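PDB 7F3H: bifunctional cytochrome P450/NADPH--P450 reductase from Deinococcus aerius, which probably hydroxylates organic substrates at a haem iron, as a self-sufficient P450 monooxygenase fused to an NADPH-dependent reductase that supplies the electrons. Local coordinates for residues I4-P9 / G347-R352; Q55-N60 / H365-A370. One frame throughout, in Å; residues are numbered along the deposited sequence.

Interaction 1 (I4-P9 / G347-R352)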
loop_
_atom_site.group_PDB
_atom_site.type_symbol
_atom_site.label_atom_id
_atom_site.label_comp_id
_atom_site.label_asym_id
_atom_site.label_seq_id
_atom_site.Cartn_x
_atom_site.Cartn_y
_atom_site.Cartn_z
ATOM N N ILE A 4 -13.459 36.188 8.592
ATOM C CA ILE A 4 -12.774 36.721 7.410
ATOM C C ILE A 4 -12.058 35.611 6.641
ATOM O O ILE A 4 -10.881 35.339 6.887
ATOM C CB ILE A 4 -11.813 37.838 7.876
ATOM C CG1 ILE A 4 -11.093 38.442 6.688
ATOM C CG2 ILE A 4 -10.969 37.426 9.110
ATOM C CD1 ILE A 4 -10.373 39.760 6.958
ATOM N N LEU A 5 -12.762 34.980 5.690
ATOM C CA LEU A 5 -12.178 33.853 4.983
ATOM C C LEU A 5 -11.296 34.308 3.819
ATOM O O LEU A 5 -11.467 35.389 3.243
ATOM C CB LEU A 5 -13.267 32.941 4.421
ATOM C CG LEU A 5 -14.273 32.389 5.418
ATOM C CD1 LEU A 5 -15.365 31.653 4.667
ATOM C CD2 LEU A 5 -13.588 31.496 6.424
ATOM N N ALA A 6 -10.374 33.421 3.435
ATOM C CA ALA A 6 -9.426 33.482 2.326
ATOM C C ALA A 6 -9.765 32.457 1.251
ATOM O O ALA A 6 -10.105 31.310 1.577
ATOM C CB ALA A 6 -7.991 33.245 2.806
ATOM N N PRO A 7 -9.681 32.829 -0.027
ATOM C CA PRO A 7 -9.888 31.834 -1.094
ATOM C C PRO A 7 -8.746 30.823 -1.101
ATOM O O PRO A 7 -7.586 31.168 -0.864
ATOM C CB PRO A 7 -9.902 32.670 -2.382
ATOM C CG PRO A 7 -9.109 33.911 -2.027
ATOM C CD PRO A 7 -9.375 34.173 -0.558
ATOM N N ILE A 8 -9.099 29.555 -1.280
ATOM C CA ILE A 8 -8.067 28.521 -1.387
ATOM C C ILE A 8 -7.203 28.819 -2.606
ATOM O O ILE A 8 -7.743 29.072 -3.703
ATOM C CB ILE A 8 -8.711 27.127 -1.485
ATOM C CG1 ILE A 8 -9.470 26.806 -0.194
ATOM C CG2 ILE A 8 -7.660 26.077 -1.789
ATOM C CD1 ILE A 8 -10.301 25.568 -0.259
ATOM N N PRO A 9 -5.880 28.846 -2.482
ATOM C CA PRO A 9 -5.051 29.165 -3.649
ATOM C C PRO A 9 -5.334 28.214 -4.805
ATOM O O PRO A 9 -5.656 27.037 -4.610
ATOM C CB PRO A 9 -3.614 29.010 -3.128
ATOM C CG PRO A 9 -3.737 29.182 -1.605
ATOM C CD PRO A 9 -5.087 28.616 -1.263
ATOM N N GLY A 347 -7.909 28.692 10.098
ATOM C CA GLY A 347 -8.581 29.931 10.436
ATOM C C GLY A 347 -8.915 30.787 9.231
ATOM O O GLY A 347 -9.347 31.926 9.405
ATOM N N LYS A 348 -8.822 30.235 8.013
ATOM C CA LYS A 348 -8.910 31.027 6.785
ATOM C C LYS A 348 -9.789 30.366 5.725
ATOM O O LYS A 348 -10.571 31.051 5.054
ATOM C CB LYS A 348 -7.525 31.249 6.144
ATOM C CG LYS A 348 -6.467 31.834 7.023
ATOM C CD LYS A 348 -5.115 31.801 6.334
ATOM C CE LYS A 348 -5.121 32.629 5.073
ATOM N NZ LYS A 348 -3.732 33.018 4.728
ATOM N N TYR A 349 -9.664 29.040 5.572
ATOM C CA TYR A 349 -10.090 28.323 4.372
ATOM C C TYR A 349 -11.358 27.522 4.643
ATOM O O TYR A 349 -11.377 26.678 5.546
ATOM C CB TYR A 349 -8.971 27.395 3.904
ATOM C CG TYR A 349 -7.672 28.099 3.602
ATOM C CD1 TYR A 349 -7.595 29.079 2.606
ATOM C CD2 TYR A 349 -6.523 27.803 4.325
ATOM C CE1 TYR A 349 -6.405 29.714 2.324
ATOM C CE2 TYR A 349 -5.321 28.440 4.050
ATOM C CZ TYR A 349 -5.259 29.390 3.051
ATOM O OH TYR A 349 -4.043 30.022 2.786
ATOM N N GLU A 350 -12.409 27.764 3.850
ATOM C CA GLU A 350 -13.671 27.049 4.032
ATOM C C GLU A 350 -13.662 25.745 3.252
ATOM O O GLU A 350 -13.155 25.696 2.136
ATOM C CB GLU A 350 -14.885 27.870 3.621
ATOM C CG GLU A 350 -16.163 27.207 4.153
ATOM C CD GLU A 350 -17.439 27.875 3.694
ATOM O OE1 GLU A 350 -17.509 29.126 3.725
ATOM O OE2 GLU A 350 -18.377 27.138 3.310
ATOM N N ILE A 351 -14.105 24.675 3.898
ATOM C CA ILE A 351 -14.356 23.382 3.276
ATOM C C ILE A 351 -15.819 23.051 3.515
ATOM O O ILE A 351 -16.218 22.783 4.651
ATOM C CB ILE A 351 -13.442 22.288 3.841
ATOM C CG1 ILE A 351 -11.988 22.802 3.922
ATOM C CG2 ILE A 351 -13.591 21.001 3.020
ATOM C CD1 ILE A 351 -11.345 23.176 2.574
ATOM N N ARG A 352 -16.622 23.072 2.457
ATOM C CA ARG A 352 -18.060 22.844 2.572
ATOM C C ARG A 352 -18.392 21.396 2.915
ATOM O O ARG A 352 -17.651 20.466 2.582
ATOM C CB ARG A 352 -18.746 23.243 1.273
ATOM C CG ARG A 352 -18.579 24.709 0.957
ATOM C CD ARG A 352 -19.260 25.047 -0.340
ATOM N NE ARG A 352 -19.755 26.414 -0.299
ATOM C CZ ARG A 352 -20.902 26.783 0.256
ATOM N NH1 ARG A 352 -21.707 25.881 0.814
ATOM N NH2 ARG A 352 -21.242 28.065 0.243
#

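Interaction 2 (Q55-N60 / H365-A370)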
loop_
_atom_site.group_PDB
_atom_site.type_symbol
_atom_site.label_atom_id
_atom_site.label_comp_id
_atom_site.label_asym_id
_atom_site.label_seq_id
_atom_site.Cartn_x
_atom_site.Cartn_y
_atom_site.Cartn_z
ATOM N N GLN A 55 -6.176 19.881 -2.682
ATOM C CA GLN A 55 -4.981 19.164 -2.228
ATOM C C GLN A 55 -4.383 19.828 -0.983
ATOM O O GLN A 55 -4.164 21.048 -0.974
ATOM C CB GLN A 55 -3.930 19.106 -3.343
ATOM C CG GLN A 55 -4.354 18.297 -4.577
ATOM C CD GLN A 55 -4.237 16.806 -4.374
ATOM O OE1 GLN A 55 -3.608 16.335 -3.423
ATOM N NE2 GLN A 55 -4.812 16.052 -5.286
ATOM N N ALA A 56 -4.116 19.026 0.064
ATOM C CA ALA A 56 -3.585 19.548 1.321
ATOM C C ALA A 56 -2.302 18.850 1.733
ATOM O O ALA A 56 -2.233 17.620 1.718
ATOM C CB ALA A 56 -4.575 19.392 2.445
ATOM N N TYR A 57 -1.326 19.645 2.196
ATOM C CA TYR A 57 0.011 19.166 2.540
ATOM C C TYR A 57 0.699 19.952 3.668
ATOM O O TYR A 57 1.763 19.535 4.138
ATOM C CB TYR A 57 0.864 19.124 1.254
ATOM C CG TYR A 57 0.807 20.399 0.438
ATOM C CD1 TYR A 57 -0.254 20.613 -0.452
ATOM C CD2 TYR A 57 1.811 21.364 0.513
ATOM C CE1 TYR A 57 -0.348 21.766 -1.183
ATOM C CE2 TYR A 57 1.730 22.524 -0.244
ATOM C CZ TYR A 57 0.643 22.715 -1.081
ATOM O OH TYR A 57 0.546 23.848 -1.846
ATOM N N ASP A 58 0.134 21.094 4.085
ATOM C CA ASP A 58 0.630 21.797 5.281
ATOM C C ASP A 58 0.412 20.925 6.517
ATOM O O ASP A 58 -0.726 20.476 6.753
ATOM C CB ASP A 58 -0.091 23.131 5.483
ATOM C CG ASP A 58 0.459 23.926 6.672
ATOM O OD1 ASP A 58 1.511 24.552 6.500
ATOM O OD2 ASP A 58 -0.154 23.962 7.756
ATOM N N PRO A 59 1.446 20.680 7.335
ATOM C CA PRO A 59 1.265 19.765 8.481
ATOM C C PRO A 59 0.172 20.198 9.454
ATOM O O PRO A 59 -0.599 19.349 9.913
ATOM C CB PRO A 59 2.655 19.740 9.143
ATOM C CG PRO A 59 3.623 20.157 8.047
ATOM C CD PRO A 59 2.839 21.150 7.202
ATOM N N ASN A 60 0.000 21.493 9.716
ATOM C CA ASN A 60 -1.042 21.843 10.683
ATOM C C ASN A 60 -2.443 21.699 10.081
ATOM O O ASN A 60 -3.381 21.221 10.762
ATOM C CB ASN A 60 -0.823 23.259 11.181
ATOM C CG ASN A 60 0.481 23.423 11.911
ATOM O OD1 ASN A 60 0.873 22.583 12.738
ATOM N ND2 ASN A 60 1.178 24.513 11.605
ATOM N N HIS A 365 4.994 14.541 3.348
ATOM C CA HIS A 365 6.122 13.765 3.824
ATOM C C HIS A 365 7.443 14.482 3.605
ATOM O O HIS A 365 8.477 14.025 4.118
ATOM C CB HIS A 365 6.107 12.417 3.130
ATOM C CG HIS A 365 5.182 11.431 3.767
ATOM N ND1 HIS A 365 5.137 10.107 3.393
ATOM C CD2 HIS A 365 4.296 11.565 4.784
ATOM C CE1 HIS A 365 4.259 9.466 4.149
ATOM N NE2 HIS A 365 3.738 10.329 5.005
ATOM N N ARG A 366 7.430 15.552 2.804
ATOM C CA ARG A 366 8.598 16.356 2.488
ATOM C C ARG A 366 8.424 17.831 2.850
ATOM O O ARG A 366 9.103 18.686 2.278
ATOM C CB ARG A 366 8.900 16.234 1.001
ATOM C CG ARG A 366 9.369 14.890 0.590
ATOM C CD ARG A 366 9.696 14.987 -0.857
ATOM N NE ARG A 366 9.776 13.678 -1.463
ATOM C CZ ARG A 366 10.846 13.240 -2.114
ATOM N NH1 ARG A 366 11.899 14.036 -2.221
ATOM N NH2 ARG A 366 10.862 12.012 -2.642
ATOM N N HIS A 367 7.519 18.163 3.747
ATOM C CA HIS A 367 7.273 19.575 4.037
ATOM C C HIS A 367 8.427 20.159 4.844
ATOM O O HIS A 367 8.747 19.633 5.913
ATOM C CB HIS A 367 5.965 19.762 4.805
ATOM C CG HIS A 367 5.427 21.155 4.706
ATOM N ND1 HIS A 367 6.108 22.243 5.210
ATOM C CD2 HIS A 367 4.315 21.648 4.113
ATOM C CE1 HIS A 367 5.412 23.343 4.979
ATOM N NE2 HIS A 367 4.328 23.009 4.299
ATOM N N PRO A 368 9.059 21.247 4.385
ATOM C CA PRO A 368 10.238 21.771 5.119
ATOM C C PRO A 368 9.945 22.181 6.551
ATOM O O PRO A 368 10.847 22.100 7.390
ATOM C CB PRO A 368 10.682 22.992 4.299
ATOM C CG PRO A 368 9.630 23.207 3.228
ATOM C CD PRO A 368 8.791 21.956 3.123
ATOM N N ALA A 369 8.722 22.616 6.867
ATOM C CA ALA A 369 8.403 22.965 8.246
ATOM C C ALA A 369 8.419 21.758 9.190
ATOM O O ALA A 369 8.444 21.930 10.414
ATOM C CB ALA A 369 7.041 23.664 8.305
ATOM N N ALA A 370 8.323 20.544 8.657
ATOM C CA ALA A 370 8.245 19.359 9.486
ATOM C C ALA A 370 9.452 18.439 9.331
ATOM O O ALA A 370 9.632 17.538 10.156
ATOM C CB ALA A 370 6.952 18.583 9.189
#

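Interaction 1 (I4-P9 / G347-R352)
Ala6 fixes the N-terminal tail on the hairpin strand, its backbone N giving a nearly straight hydrogen bond to Lys348 O (2.9 Å, 170° at the hydrogen). Leu5 CA lies 3.2 Å from the same Lys348 O, a C-H...O contact. From Leu5 to Pro9 the tail runs across the strand rather than pairing along it, the two directions 77° apart. The tight side is apolar and centres on Tyr349. Its CE1 has Ala6 CB at 3.9 Å and Pro9 CD at 4.0 Å, the latter from an oblique direction, while Pro7 O stands at the ring edge, close to its plane. Lys348 CB covers one face of the ring. Ile8 crosses the tyrosine obliquely; with CG1 anti to its carbonyl carbon (chi1 -64°), the branch passes Tyr349 CB and brings CD1 to 3.7 Å from Glu350 O and 3.9 Å from Ile351 CD1. Leu43 and Gln45 of strand 43-48 also touch Ile8, which therefore fills the corner between hairpin and sheet. With an alanine in its place CG1 and CD1 are gone, and a gap between Tyr349, Ile351 and Leu43 is likely to open. The other side is looser and faces solvent: Leu5 CD1 lies against Glu350 OE1 (3.4 Å), a methyl beside a carboxylate oxygen with no bond made, and a bend at chi3 lays Lys348 CE against Ala6 CB, beyond which the amine leads away from the tail. Lys348 and Tyr349 form a classic beta bulge opposite Ile345, in the short antiparallel hairpin 343-345/349-351. This hairpin, inserted between strands 336-339 and 356-359 of the five-stranded mixed sheet, matches the small beta2 hairpin of the P450 fold; here the N-terminal tail packs on it.

Interaction 2 (Q55-N60 / H365-A370)
Asp58 and His367, like Pro59 and Ala370, have CA atoms 7.1 Å apart, so the two backbones meet through side chains, at the place where strand 51-56 gives way to helix 59-65. The central piece is Pro59 set over the imidazole of His367: CD stands 3.6 Å from the ring centroid, 17° off its normal, a CH-pi contact over one face, displaced toward the rim. The proline and histidine side chains cross at about a right angle, and Pro59 CG extends the contact to Ala370 CB (3.9 Å). CG of His367 is anti to its backbone N (chi1 -160°), which swings the ring across to the proline and leaves CD2 3.3 Å from Tyr57 O. The ring is held from turning by Ala369 N, which donates to ND1 at 3.1 Å in the ring plane, while Ala370 N bonds to His367 O and closes a beta-turn through Pro368. With ND1 used as an acceptor, NE2 probably carries the proton; Asp58 OD1 lies 3.9 Å from NE2, too far for a bond, with carboxylate and ring planes nearly perpendicular, so any attraction is likely to be electrostatic. The other oxygen, OD2, caps the helix: it takes a weak bond from Asn60 N (3.2 Å) and another from Leu61 N. Tyr57 meets the histidine mainly through its carbonyl; its hydroxyl is hydrogen-bonded to Ile39 O. Nearby, His365 O accepts from NH1 of Arg327, the arginine of the ExxR motif in the K helix 317-329. An aspartate N-cap followed by proline in the first turn is a familiar helix start; here it joins the corner between strand 51-56 and helix 59-65 (the B helix of P450s) to the loop after helix 361-365 (the K' helix).

How the interactions relate
The two contacts lie on the same side of the protein, their centres about 18 Å apart and their nearest atoms about 6 Å apart, without touching. What lies between them is shared: Pro9 of interaction 1 packs on Ile39, whose carbonyl also receives the Tyr57 hydroxyl of interaction 2, and strand 43-48, touched by Ile8 through Leu43, pairs with strand 51-56. Interaction 1 is the more peripheral, about 32 Å from the chain centre against about 20 Å for interaction 2, in each case measured between centres. Neither contact, as described, involves the haem; both are structural packing around the five-stranded mixed sheet, each joining an early segment to one over 300 residues later.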